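Local coordinates for Lmo2241 protein (Listeria monocytogenes, PDB 4HAM) that probably binds DNA as a dimeric transcription regulator, through a winged helix-turn-helix domain of the GntR kind joined to a helical part, at residues Ile15-Gln18 with Ile19-Ile23; Arg42-Ala45 with Ser46-Val50; Ile69-Lys72 with Gly73-Thr76; Lys90-Glu93 with Thr94-Lys97; Val110-Glu113 with Glu114-Leu118. All coordinates share one frame; numbering follows the deposited sequence. Where two conformers were deposited one is given.

In the fold
Contacts 1 to 3 belong to the winged helix-turn-helix domain, contacts 4 and 5 to the two helices that follow it. Contact 1, near the centre of the folded chain, and contact 2 are partly buried and touch each other, Ile-19 meeting Phe-44 and Ile-48; where they meet, the contact is apolar. Contact 3 is the tip of the surface hairpin, about 17 Å from contact 2 between centres, and relies on backbone bonds, glycines and threonines. Contacts 4 and 5 lie at the surface of their own chain, on helices 88-107 and 112-127, yet both meet the second subunit; water and sulfate mark the former, a helix cap the latter.

Contact 1 (Ile15-Gln18 with Ile19-Ile23); sequences IYEQ and IVQKI
Four successive backbone hydrogen bonds join the carbonyls of residues 15-18 to the N-H groups of residues 19-22, one turn further along helix 15-29. Gln-21 N gives its hydrogen to Glu-17 O at 2.9 Å, and Lys-22 N does the same to Gln-18 O at 2.9 Å; Ile-19 and Val-20 bond likewise to Ile-15 and Tyr-16. Around these bonds the side chains lie against the carbonyls of the turn before. With its first torsion at -65°, Gln-21 CG lies beside its own backbone N and rests 3.3 Å from Glu-17 O. Its amide end serves other partners: NE2 bonds to Glu-100 and Asp-104 of the second subunit. Gln-18 leaves the helix in another direction, with NE2 held by the carbonyls of Leu-13 and Asn-8, so that a buried amide ties the preceding loop to the helix.

The apolar packing is looser. Val-20 CG2 sits 3.3 Å from Tyr-16 O and reaches the ring obliquely, 4.4 Å from Tyr-16 CD1, while the same ring makes a cation-pi contact with Lys-57. Ile-15 CG2 meets Ile-19 CD1 at 4.3 Å, and both isoleucines continue onto helix 52-64 at Thr-54 and Ala-58. Branched aliphatic chains thus suit the side of this first helix that packs inside the winged domain, whereas long amides suit the places where buried polar groups must be matched, one of them across the dimer.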
loop_
_atom_site.group_PDB
_atom_site.type_symbol
_atom_site.label_atom_id
_atom_site.label_comp_id
_atom_site.label_asym_id
_atom_site.label_seq_id
_atom_site.Cartn_x
_atom_site.Cartn_y
_atom_site.Cartn_z
ATOM N N ILE A 15 -15.701 1.619 0.005
ATOM C CA ILE A 15 -16.260 2.959 -0.146
ATOM C C ILE A 15 -15.826 3.896 0.984
ATOM O O ILE A 15 -15.483 5.046 0.726
ATOM C CB ILE A 15 -17.812 2.947 -0.235
ATOM C CG1 ILE A 15 -18.269 2.046 -1.387
ATOM C CG2 ILE A 15 -18.348 4.361 -0.442
ATOM C CD1 ILE A 15 -17.589 2.339 -2.675
ATOM N N TYR A 16 -15.838 3.417 2.226
ATOM C CA TYR A 16 -15.504 4.309 3.338
ATOM C C TYR A 16 -14.060 4.825 3.178
ATOM O O TYR A 16 -13.781 5.991 3.456
ATOM C CB TYR A 16 -15.739 3.647 4.715
ATOM C CG TYR A 16 -14.552 2.867 5.235
ATOM C CD1 TYR A 16 -13.605 3.469 6.063
ATOM C CD2 TYR A 16 -14.368 1.535 4.888
ATOM C CE1 TYR A 16 -12.515 2.768 6.525
ATOM C CE2 TYR A 16 -13.281 0.822 5.351
ATOM C CZ TYR A 16 -12.359 1.443 6.171
ATOM O OH TYR A 16 -11.271 0.733 6.631
ATOM N N GLU A 17 -13.171 3.962 2.695
ATOM C CA GLU A 17 -11.772 4.328 2.520
ATOM C C GLU A 17 -11.593 5.337 1.390
ATOM O O GLU A 17 -10.732 6.216 1.459
ATOM C CB GLU A 17 -10.913 3.081 2.274
ATOM C CG GLU A 17 -9.434 3.382 2.144
ATOM C CD GLU A 17 -8.566 2.149 2.227
ATOM O OE1 GLU A 17 -9.109 1.029 2.121
ATOM O OE2 GLU A 17 -7.338 2.297 2.408
ATOM N N GLN A 18 -12.404 5.206 0.345
ATOM C CA GLN A 18 -12.373 6.149 -0.764
ATOM C C GLN A 18 -12.740 7.536 -0.253
ATOM O O GLN A 18 -12.101 8.535 -0.611
ATOM C CB GLN A 18 -13.325 5.696 -1.880
ATOM C CG GLN A 18 -12.827 4.464 -2.605
ATOM C CD GLN A 18 -13.705 4.076 -3.778
ATOM O OE1 GLN A 18 -14.063 4.917 -4.599
ATOM N NE2 GLN A 18 -14.056 2.795 -3.858
ATOM N N ILE A 19 -13.754 7.585 0.612
ATOM C CA ILE A 19 -14.173 8.844 1.229
ATOM C C ILE A 19 -13.069 9.427 2.087
ATOM O O ILE A 19 -12.771 10.619 1.989
ATOM C CB ILE A 19 -15.441 8.653 2.070
ATOM C CG1 ILE A 19 -16.599 8.256 1.140
ATOM C CG2 ILE A 19 -15.787 9.930 2.835
ATOM C CD1 ILE A 19 -17.871 7.894 1.897
ATOM N N VAL A 20 -12.462 8.591 2.927
ATOM C CA VAL A 20 -11.336 9.048 3.747
ATOM C C VAL A 20 -10.241 9.647 2.856
ATOM O O VAL A 20 -9.729 10.738 3.114
ATOM C CB VAL A 20 -10.727 7.896 4.571
ATOM C CG1 VAL A 20 -9.409 8.342 5.249
ATOM C CG2 VAL A 20 -11.735 7.388 5.597
ATOM N N GLN A 21 -9.899 8.941 1.787
ATOM C CA GLN A 21 -8.748 9.359 0.981
ATOM C C GLN A 21 -9.041 10.592 0.132
ATOM O O GLN A 21 -8.154 11.404 -0.099
ATOM C CB GLN A 21 -8.210 8.207 0.116
ATOM C CG GLN A 21 -7.625 7.029 0.926
ATOM C CD GLN A 21 -6.338 7.403 1.655
ATOM O OE1 GLN A 21 -6.363 7.819 2.816
ATOM N NE2 GLN A 21 -5.212 7.277 0.966
ATOM N N LYS A 22 -10.284 10.745 -0.322
ATOM C CA LYS A 22 -10.654 11.931 -1.085
ATOM C C LYS A 22 -10.666 13.192 -0.212
ATOM O O LYS A 22 -10.198 14.250 -0.634
ATOM C CB LYS A 22 -12.010 11.735 -1.759
ATOM C CG LYS A 22 -11.941 10.815 -2.961
ATOM C CD LYS A 22 -11.350 11.537 -4.184
ATOM C CE LYS A 22 -11.370 10.627 -5.400
ATOM N NZ LYS A 22 -10.925 11.312 -6.650
ATOM N N ILE A 23 -11.183 13.065 1.005
ATOM C CA ILE A 23 -11.165 14.175 1.949
ATOM C C ILE A 23 -9.729 14.584 2.271
ATOM O O ILE A 23 -9.399 15.773 2.258
ATOM C CB ILE A 23 -11.933 13.849 3.234
ATOM C CG1 ILE A 23 -13.418 13.676 2.935
ATOM C CG2 ILE A 23 -11.724 14.962 4.278
ATOM C CD1 ILE A 23 -14.020 14.870 2.277
#

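Contact 2 (Arg42-Ala45 with Ser46-Val50); sequences REFA and SRIGV
Ile-48 lies across the ring of Phe-44 one helical turn earlier, with both of its branches in use. Ile-48 CD1 stands over one ring face, 4.1 Å from the centroid of the Phe-44 ring and 18° off the ring normal, a CH-pi contact displaced toward the rim. Ile-48 CG2 comes closer to a single ring atom, 3.5 Å from Phe-44 CE1. This grip depends on an uncommon helical rotamer: with chi1 at 63°, Ile-48 CG1 is set between its own backbone N and carbonyl carbon, where it also lies 3.2 Å from Phe-44 O. Phe-44 CB points away from the following turn, with CG anti to the backbone N, and only the far end of the ring comes back to the isoleucine. A large apolar ring suits this buried place, where it fills the space toward Val-55 and Tyr-59 of helix 52-64 and Phe-5 while offering a face to Ile-48.

Helix 41-48 and helix 52-64, with the short turn between them, form the helix-turn-helix of the GntR-type domain, and the C-terminal end of helix 41-48 is closed here. Ala-45 O accepts twice, from Gly-49 N at 2.9 Å and from Val-50 N at 3.2 Å, the latter on a lone pair in the carbonyl plane. Gly-49 has left helical angles with a positive phi of 78°, a conformation glycine adopts easily, and this lets the chain turn toward the next helix. Ala-45 itself is buried against Pro-52 and Val-55, and its small methyl lies 3.3 Å from Val-50 O.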
loop_
_atom_site.group_PDB
_atom_site.type_symbol
_atom_site.label_atom_id
_atom_site.label_comp_id
_atom_site.label_asym_id
_atom_site.label_seq_id
_atom_site.Cartn_x
_atom_site.Cartn_y
_atom_site.Cartn_z
ATOM N N ARG A 42 -25.014 12.942 7.888
ATOM C CA ARG A 42 -26.285 12.742 7.183
ATOM C C ARG A 42 -26.423 13.562 5.905
ATOM O O ARG A 42 -26.917 13.051 4.895
ATOM C CB ARG A 42 -27.485 12.962 8.095
ATOM C CG ARG A 42 -27.709 11.819 9.069
ATOM C CD ARG A 42 -28.754 12.160 10.118
ATOM N NE ARG A 42 -28.916 11.066 11.063
ATOM C CZ ARG A 42 -28.807 11.183 12.382
ATOM N NH1 ARG A 42 -28.540 12.360 12.932
ATOM N NH2 ARG A 42 -28.974 10.115 13.153
ATOM N N GLU A 43 -25.981 14.816 5.953
ATOM C CA GLU A 43 -26.004 15.697 4.782
ATOM C C GLU A 43 -25.138 15.103 3.684
ATOM O O GLU A 43 -25.510 15.089 2.510
ATOM C CB GLU A 43 -25.489 17.104 5.142
ATOM C CG GLU A 43 -26.440 17.936 5.987
ATOM C CD GLU A 43 -25.776 19.171 6.617
ATOM O OE1 GLU A 43 -24.522 19.290 6.621
ATOM O OE2 GLU A 43 -26.520 20.036 7.128
ATOM N N PHE A 44 -23.974 14.603 4.071
ATOM C CA PHE A 44 -23.021 14.084 3.103
ATOM C C PHE A 44 -23.564 12.788 2.481
ATOM O O PHE A 44 -23.531 12.626 1.261
ATOM C CB PHE A 44 -21.675 13.855 3.778
ATOM C CG PHE A 44 -20.542 13.593 2.830
ATOM C CD1 PHE A 44 -20.604 13.986 1.507
ATOM C CD2 PHE A 44 -19.404 12.956 3.274
ATOM C CE1 PHE A 44 -19.536 13.736 0.639
ATOM C CE2 PHE A 44 -18.344 12.700 2.412
ATOM C CZ PHE A 44 -18.412 13.088 1.100
ATOM N N ALA A 45 -24.078 11.887 3.316
ATOM C CA ALA A 45 -24.625 10.623 2.837
ATOM C C ALA A 45 -25.808 10.858 1.893
ATOM O O ALA A 45 -25.989 10.143 0.896
ATOM C CB ALA A 45 -25.066 9.743 4.023
ATOM N N SER A 46 -26.622 11.843 2.237
ATOM C CA SER A 46 -27.795 12.164 1.447
ATOM C C SER A 46 -27.373 12.709 0.081
ATOM O O SER A 46 -27.972 12.379 -0.941
ATOM C CB SER A 46 -28.645 13.203 2.183
ATOM O OG SER A 46 -29.817 13.510 1.445
ATOM N N ARG A 47 -26.335 13.542 0.075
ATOM C CA ARG A 47 -25.885 14.187 -1.156
ATOM C C ARG A 47 -25.215 13.197 -2.110
ATOM O O ARG A 47 -25.465 13.220 -3.310
ATOM C CB ARG A 47 -24.939 15.354 -0.854
ATOM C CG ARG A 47 -24.517 16.141 -2.090
ATOM C CD ARG A 47 -23.683 17.370 -1.736
ATOM N NE ARG A 47 -24.439 18.351 -0.963
ATOM C CZ ARG A 47 -23.983 19.558 -0.639
ATOM N NH1 ARG A 47 -22.778 19.945 -1.024
ATOM N NH2 ARG A 47 -24.735 20.377 0.072
ATOM N N ILE A 48 -24.368 12.319 -1.587
ATOM C CA ILE A 48 -23.649 11.392 -2.470
ATOM C C ILE A 48 -24.384 10.084 -2.739
ATOM O O ILE A 48 -24.028 9.352 -3.665
ATOM C CB ILE A 48 -22.203 11.109 -2.011
ATOM C CG1 ILE A 48 -22.188 10.421 -0.655
ATOM C CG2 ILE A 48 -21.409 12.397 -1.975
ATOM C CD1 ILE A 48 -20.781 10.101 -0.181
ATOM N N GLY A 49 -25.418 9.800 -1.954
ATOM C CA GLY A 49 -26.223 8.613 -2.186
ATOM C C GLY A 49 -25.522 7.367 -1.663
ATOM O O GLY A 49 -25.555 6.297 -2.279
ATOM N N VAL A 50 -24.878 7.519 -0.513
ATOM C CA VAL A 50 -24.169 6.431 0.146
ATOM C C VAL A 50 -24.812 6.143 1.505
ATOM O O VAL A 50 -25.353 7.041 2.153
ATOM C CB VAL A 50 -22.670 6.802 0.316
ATOM C CG1 VAL A 50 -21.939 5.821 1.213
ATOM C CG2 VAL A 50 -22.001 6.858 -1.052
#

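Contact 3 (Ile69-Lys72 with Gly73-Thr76); sequences ITVK and GKGT
Ile-69 meets the returning strand through its carbonyl, Ile-69 O receiving a CA-H...O contact from Thr-76 CA at 3.5 Å. Its side chain is turned elsewhere, onto Glu-63 and Phe-77. Thr-70 pairs with Thr-76 as an antiparallel non-hydrogen-bonded pair, and both side chains rise on the same face of the sheet. In the conformer described, similar first torsions (chi1 -64° and -58°) bring the two hydroxyls together, and one water lies 3.2 Å from Thr-70 OG1 and 3.0 Å from Thr-76 OG1, bonded to both. Threonine suits such a place: it is branched at CB, as strands tolerate well, and carries a hydroxyl for the water; Glu-63 also bonds to that of Thr-70.

Val-71 comes next, where the hairpin of strands 68-71 and 75-78, the wing of the winged helix-turn-helix, has a classic beta bulge next to its turn, Lys-74 and Gly-75 both facing Val-71. Val-71 N donates to Gly-75 O at 2.9 Å, while Val-71 O accepts from both Lys-74 N (2.8 Å) and Gly-75 N (3.0 Å). Its CG1 also lies 3.6 Å from Lys-74 CG, the aliphatic part of the lysine serving as the apolar partner. After Lys-72, Gly-73 takes a positive phi, which a residue without a CB adopts easily, and this reverses the chain. Gly-75 has backbone angles (phi 136°) that would press a CB against the preceding carbonyl, hence a residue without one.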
loop_
_atom_site.group_PDB
_atom_site.type_symbol
_atom_site.label_atom_id
_atom_site.label_comp_id
_atom_site.label_asym_id
_atom_site.label_seq_id
_atom_site.Cartn_x
_atom_site.Cartn_y
_atom_site.Cartn_z
ATOM N N ILE A 69 -12.278 17.081 12.918
ATOM C CA ILE A 69 -12.631 17.151 14.332
ATOM C C ILE A 69 -14.136 17.392 14.448
ATOM O O ILE A 69 -14.699 18.213 13.732
ATOM C CB ILE A 69 -11.836 18.282 15.057
ATOM C CG1 ILE A 69 -12.192 18.341 16.542
ATOM C CG2 ILE A 69 -12.059 19.639 14.385
ATOM C CD1 ILE A 69 -11.645 17.183 17.346
ATOM N N THR A 70 -14.792 16.670 15.350
ATOM C CA THR A 70 -16.225 16.842 15.545
ATOM C C THR A 70 -16.502 17.564 16.857
ATOM O O THR A 70 -15.998 17.175 17.909
ATOM C CB THR A 70 -16.973 15.488 15.524
ATOM O OG1 THR A 70 -16.834 14.891 14.230
ATOM C CG2 THR A 70 -18.456 15.680 15.819
ATOM N N VAL A 71 -17.296 18.625 16.788
ATOM C CA VAL A 71 -17.643 19.391 17.972
ATOM C C VAL A 71 -19.142 19.259 18.184
ATOM O O VAL A 71 -19.934 19.730 17.366
ATOM C CB VAL A 71 -17.263 20.873 17.818
ATOM C CG1 VAL A 71 -17.612 21.640 19.098
ATOM C CG2 VAL A 71 -15.779 21.001 17.499
ATOM N N LYS A 72 -19.523 18.633 19.292
ATOM C CA LYS A 72 -20.922 18.284 19.535
ATOM C C LYS A 72 -21.850 19.484 19.433
ATOM O O LYS A 72 -21.634 20.513 20.089
ATOM C CB LYS A 72 -21.090 17.612 20.888
ATOM C CG LYS A 72 -22.518 17.136 21.164
ATOM C CD LYS A 72 -22.622 16.608 22.577
ATOM C CE LYS A 72 -24.057 16.517 23.055
ATOM N NZ LYS A 72 -24.101 16.269 24.531
ATOM N N GLY A 73 -22.863 19.350 18.582
ATOM C CA GLY A 73 -23.853 20.395 18.387
ATOM C C GLY A 73 -23.378 21.564 17.545
ATOM O O GLY A 73 -24.125 22.519 17.315
ATOM N N LYS A 74 -22.136 21.501 17.078
ATOM C CA LYS A 74 -21.552 22.612 16.332
ATOM C C LYS A 74 -21.219 22.198 14.903
ATOM O O LYS A 74 -21.362 22.987 13.987
ATOM C CB LYS A 74 -20.283 23.130 17.014
ATOM C CG LYS A 74 -20.483 23.642 18.451
ATOM C CD LYS A 74 -21.376 24.867 18.498
ATOM C CE LYS A 74 -21.230 25.617 19.817
ATOM N NZ LYS A 74 -22.036 25.007 20.917
ATOM N N GLY A 75 -20.743 20.971 14.722
ATOM C CA GLY A 75 -20.470 20.469 13.384
ATOM C C GLY A 75 -19.153 19.735 13.270
ATOM O O GLY A 75 -18.497 19.445 14.279
ATOM N N THR A 76 -18.759 19.433 12.033
ATOM C CA THR A 76 -17.511 18.727 11.784
ATOM C C THR A 76 -16.612 19.645 10.964
ATOM O O THR A 76 -17.065 20.251 9.995
ATOM C CB THR A 76 -17.769 17.411 11.019
ATOM O OG1 THR A 76 -18.665 16.595 11.783
ATOM C CG2 THR A 76 -16.464 16.650 10.779
HETATM O O HOH W 1 -19.303 13.722 12.525
#

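Contact 4 (Lys90-Glu93 with Thr94-Lys97); sequences KLAE and TRTK. With SO4 (sulfate ion), chain B.
Thr-94 touches Lys-90 from its CB outward. CB rests 3.3 Å from Lys-90 O, and OG1, placed beside the backbone N by a chi1 of -55°, donates to that same oxygen at 2.7 Å. Thr-94 N also bonds to Lys-90 O, from the opposite face of the carbonyl plane, so two donors of one residue grip a single acceptor. The hydroxyl in turn accepts a hydrogen from a water 2.7 Å from OG1, and this water accepts from Lys-97 NZ.

A second water receives bonds from Lys-90 NZ and Lys-97 NZ and donates to Glu-93 OE1, so waters and a nearby carboxylate probably ease the approach of two ammonium groups. Beyond this cluster, Arg-95 folds back with one guanidinium face over Leu-91 O, and NH2 lies 3.9 Å from Leu-91 CD2. Thr-96 OG1 donates to O2 of a sulfate, probably from the crystallisation liquor, at 2.7 Å, an ion that Ser-11 and Gln-12 of the second subunit also bind.

Such a bond back to the carbonyl four residues earlier is the common way in which a threonine satisfies its hydroxyl within a helix, here where helix 88-107 packs on the second subunit.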
loop_
_atom_site.group_PDB
_atom_site.type_symbol
_atom_site.label_atom_id
_atom_site.label_comp_id
_atom_site.label_asym_id
_atom_site.label_seq_id
_atom_site.Cartn_x
_atom_site.Cartn_y
_atom_site.Cartn_z
ATOM N N LYS A 90 2.041 6.224 12.404
ATOM C CA LYS A 90 1.398 6.249 11.090
ATOM C C LYS A 90 2.443 6.415 9.989
ATOM O O LYS A 90 2.343 5.798 8.930
ATOM C CB LYS A 90 0.331 7.352 11.008
ATOM C CG LYS A 90 -0.424 7.426 9.671
ATOM C CD LYS A 90 -1.353 6.233 9.478
ATOM C CE LYS A 90 -2.223 6.397 8.234
ATOM N NZ LYS A 90 -3.057 5.186 7.995
ATOM N N LEU A 91 3.445 7.252 10.246
ATOM C CA LEU A 91 4.543 7.464 9.308
ATOM C C LEU A 91 5.288 6.167 9.034
ATOM O O LEU A 91 5.562 5.817 7.879
ATOM C CB LEU A 91 5.523 8.490 9.873
ATOM C CG LEU A 91 5.448 9.915 9.342
ATOM C CD1 LEU A 91 6.357 10.838 10.157
ATOM C CD2 LEU A 91 5.819 9.932 7.867
ATOM N N ALA A 92 5.605 5.468 10.118
ATOM C CA ALA A 92 6.292 4.185 10.064
ATOM C C ALA A 92 5.485 3.168 9.260
ATOM O O ALA A 92 6.021 2.478 8.389
ATOM C CB ALA A 92 6.526 3.668 11.470
ATOM N N GLU A 93 4.193 3.084 9.558
ATOM C CA GLU A 93 3.316 2.152 8.854
ATOM C C GLU A 93 3.221 2.483 7.369
ATOM O O GLU A 93 3.149 1.589 6.526
ATOM C CB GLU A 93 1.922 2.174 9.477
ATOM C CG GLU A 93 1.851 1.458 10.804
ATOM C CD GLU A 93 0.535 1.684 11.521
ATOM O OE1 GLU A 93 -0.290 2.498 11.038
ATOM O OE2 GLU A 93 0.334 1.051 12.581
ATOM N N THR A 94 3.217 3.773 7.059
ATOM C CA THR A 94 3.074 4.225 5.683
ATOM C C THR A 94 4.358 3.983 4.908
ATOM O O THR A 94 4.320 3.595 3.741
ATOM C CB THR A 94 2.655 5.710 5.615
ATOM O OG1 THR A 94 1.454 5.901 6.373
ATOM C CG2 THR A 94 2.386 6.115 4.166
ATOM N N ARG A 95 5.502 4.173 5.564
ATOM C CA ARG A 95 6.790 3.831 4.950
ATOM C C ARG A 95 6.893 2.342 4.629
ATOM O O ARG A 95 7.443 1.953 3.598
ATOM C CB ARG A 95 7.965 4.281 5.839
ATOM C CG ARG A 95 8.192 5.789 5.819
ATOM C CD ARG A 95 9.534 6.161 6.436
ATOM N NE ARG A 95 9.571 5.832 7.851
ATOM C CZ ARG A 95 9.384 6.714 8.826
ATOM N NH1 ARG A 95 9.429 6.313 10.087
ATOM N NH2 ARG A 95 9.154 7.988 8.540
ATOM N N THR A 96 6.380 1.503 5.518
ATOM C CA THR A 96 6.342 0.065 5.248
ATOM C C THR A 96 5.483 -0.219 4.013
ATOM O O THR A 96 5.860 -1.019 3.156
ATOM C CB THR A 96 5.822 -0.722 6.462
ATOM O OG1 THR A 96 6.789 -0.642 7.510
ATOM C CG2 THR A 96 5.606 -2.201 6.110
ATOM N N LYS A 97 4.350 0.468 3.901
ATOM C CA LYS A 97 3.482 0.290 2.738
ATOM C C LYS A 97 4.186 0.704 1.453
ATOM O O LYS A 97 3.986 0.089 0.411
ATOM C CB LYS A 97 2.183 1.070 2.889
ATOM C CG LYS A 97 1.241 0.506 3.946
ATOM C CD LYS A 97 0.034 1.410 4.125
ATOM C CE LYS A 97 -0.707 1.114 5.420
ATOM N NZ LYS A 97 -1.734 2.165 5.686
HETATM S S SO4 B . 4.936 -2.275 10.469
HETATM O O1 SO4 B . 5.383 -2.507 11.842
HETATM O O2 SO4 B . 5.632 -1.115 9.916
HETATM O O3 SO4 B . 5.233 -3.449 9.657
HETATM O O4 SO4 B . 3.498 -2.030 10.460
HETATM O O HOH W 2 -0.777 4.755 5.396
HETATM O O HOH W 3 -1.529 2.665 8.507
#

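Contact 5 (Val110-Glu113 with Glu114-Leu118); sequences VNIE and EIHKL
Asn-111 and Glu-114 exchange bonds between side chain and backbone in both directions, closing the start of helix 112-127 with a capping box. Asn-111, at the N-cap, accepts from Glu-114 N with OD1 at 2.8 Å, nearly in line with the amide carbonyl. In return, in the conformer described, Asn-111 N donates to Glu-114 OE1 at 2.9 Å, using the anti lone pair of the carboxylate. The two side chains cross at about a right angle, their planar ends 38° apart. Asparagine suits the cap because its short amide reaches back to a first-turn N-H, which has no helical carbonyl four residues before it: chi1 of 63° swings CG between its own N and carbonyl carbon, bringing OD1 over the first turn. Glutamate suits the other corner, since its extended chain spans to the N-cap amide and its negative charge is probably welcome at the positive end of the helix dipole.

Hydrophobic contacts flank the cap. Val-110 CG1 meets Glu-114 CB at 3.7 Å and Ile-115 CG1 at 3.9 Å, and both apolar residues continue onto Leu-105 of helix 88-107. On another side of the turn Ile-112 and His-116 cross at an angle. Histidine suits this place because its ring can lie against Ile-112 while each nitrogen makes a polar bond at the dimer interface: NE2 to Asp-120 of the second subunit and ND1 to ND1 of the His-116 there. The backbone bond from His-116 N to Ile-112 O continues the helix alongside. The nearest approach of the two side chains is from Ile-112 CG1 to His-116 NE2, 3.5 Å.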
loop_
_atom_site.group_PDB
_atom_site.type_symbol
_atom_site.label_atom_id
_atom_site.label_comp_id
_atom_site.label_asym_id
_atom_site.label_seq_id
_atom_site.Cartn_x
_atom_site.Cartn_y
_atom_site.Cartn_z
ATOM N N VAL A 110 8.749 -3.546 -13.122
ATOM C CA VAL A 110 8.812 -2.089 -13.217
ATOM C C VAL A 110 10.129 -1.604 -12.610
ATOM O O VAL A 110 10.413 -1.870 -11.448
ATOM C CB VAL A 110 7.629 -1.434 -12.478
ATOM C CG1 VAL A 110 7.655 0.085 -12.632
ATOM C CG2 VAL A 110 6.306 -1.995 -12.984
ATOM N N ASN A 111 10.943 -0.899 -13.384
ATOM C CA ASN A 111 12.230 -0.464 -12.856
ATOM C C ASN A 111 12.129 0.802 -12.016
ATOM O O ASN A 111 11.104 1.487 -12.027
ATOM C CB ASN A 111 13.309 -0.364 -13.948
ATOM C CG ASN A 111 12.987 0.666 -15.016
ATOM O OD1 ASN A 111 12.530 1.771 -14.722
ATOM N ND2 ASN A 111 13.246 0.307 -16.274
ATOM N N ILE A 112 13.191 1.099 -11.280
ATOM C CA ILE A 112 13.183 2.237 -10.363
ATOM C C ILE A 112 12.990 3.563 -11.107
ATOM O O ILE A 112 12.384 4.498 -10.575
ATOM C CB ILE A 112 14.466 2.262 -9.490
ATOM C CG1 ILE A 112 14.377 3.363 -8.443
ATOM C CG2 ILE A 112 15.714 2.408 -10.354
ATOM C CD1 ILE A 112 13.158 3.252 -7.590
ATOM N N GLU A 113 13.481 3.634 -12.343
ATOM C CA GLU A 113 13.293 4.831 -13.161
ATOM C C GLU A 113 11.808 5.087 -13.412
ATOM O O GLU A 113 11.340 6.214 -13.288
ATOM C CB GLU A 113 14.038 4.731 -14.497
ATOM C CG GLU A 113 13.760 5.896 -15.439
ATOM C CD GLU A 113 14.613 5.865 -16.709
ATOM O OE1 GLU A 113 14.496 4.897 -17.495
ATOM O OE2 GLU A 113 15.398 6.817 -16.920
ATOM N N GLU A 114 11.088 4.023 -13.759
ATOM C CA GLU A 114 9.649 4.091 -13.992
ATOM C C GLU A 114 8.894 4.417 -12.701
ATOM O O GLU A 114 7.892 5.128 -12.717
ATOM C CB GLU A 114 9.148 2.775 -14.601
ATOM C CG GLU A 114 9.694 2.499 -15.994
ATOM C CD GLU A 114 9.359 1.107 -16.517
ATOM O OE1 GLU A 114 9.601 0.111 -15.798
ATOM O OE2 GLU A 114 8.862 1.011 -17.660
ATOM N N ILE A 115 9.384 3.894 -11.583
ATOM C CA ILE A 115 8.796 4.172 -10.278
ATOM C C ILE A 115 8.930 5.648 -9.875
ATOM O O ILE A 115 7.968 6.242 -9.387
ATOM C CB ILE A 115 9.381 3.250 -9.177
ATOM C CG1 ILE A 115 8.938 1.809 -9.418
ATOM C CG2 ILE A 115 8.925 3.697 -7.796
ATOM C CD1 ILE A 115 9.652 0.796 -8.531
ATOM N N HIS A 116 10.103 6.244 -10.094
ATOM C CA HIS A 116 10.273 7.670 -9.828
ATOM C C HIS A 116 9.314 8.507 -10.674
ATOM O O HIS A 116 8.762 9.496 -10.197
ATOM C CB HIS A 116 11.712 8.126 -10.085
ATOM C CG HIS A 116 12.683 7.681 -9.039
ATOM N ND1 HIS A 116 12.557 8.023 -7.711
ATOM C CD2 HIS A 116 13.798 6.916 -9.124
ATOM C CE1 HIS A 116 13.544 7.486 -7.023
ATOM N NE2 HIS A 116 14.316 6.809 -7.858
ATOM N N LYS A 117 9.137 8.108 -11.932
ATOM C CA LYS A 117 8.244 8.792 -12.860
ATOM C C LYS A 117 6.801 8.742 -12.358
ATOM O O LYS A 117 6.106 9.769 -12.322
ATOM C CB LYS A 117 8.339 8.146 -14.245
ATOM C CG LYS A 117 7.359 8.684 -15.274
ATOM C CD LYS A 117 8.093 9.295 -16.463
ATOM C CE LYS A 117 7.135 9.717 -17.579
ATOM N NZ LYS A 117 7.088 8.726 -18.700
ATOM N N LEU A 118 6.358 7.543 -11.983
ATOM C CA LEU A 118 5.038 7.358 -11.391
ATOM C C LEU A 118 4.872 8.205 -10.136
ATOM O O LEU A 118 3.820 8.816 -9.929
ATOM C CB LEU A 118 4.792 5.893 -11.034
ATOM C CG LEU A 118 4.568 4.912 -12.186
ATOM C CD1 LEU A 118 4.428 3.485 -11.646
ATOM C CD2 LEU A 118 3.353 5.305 -13.022
#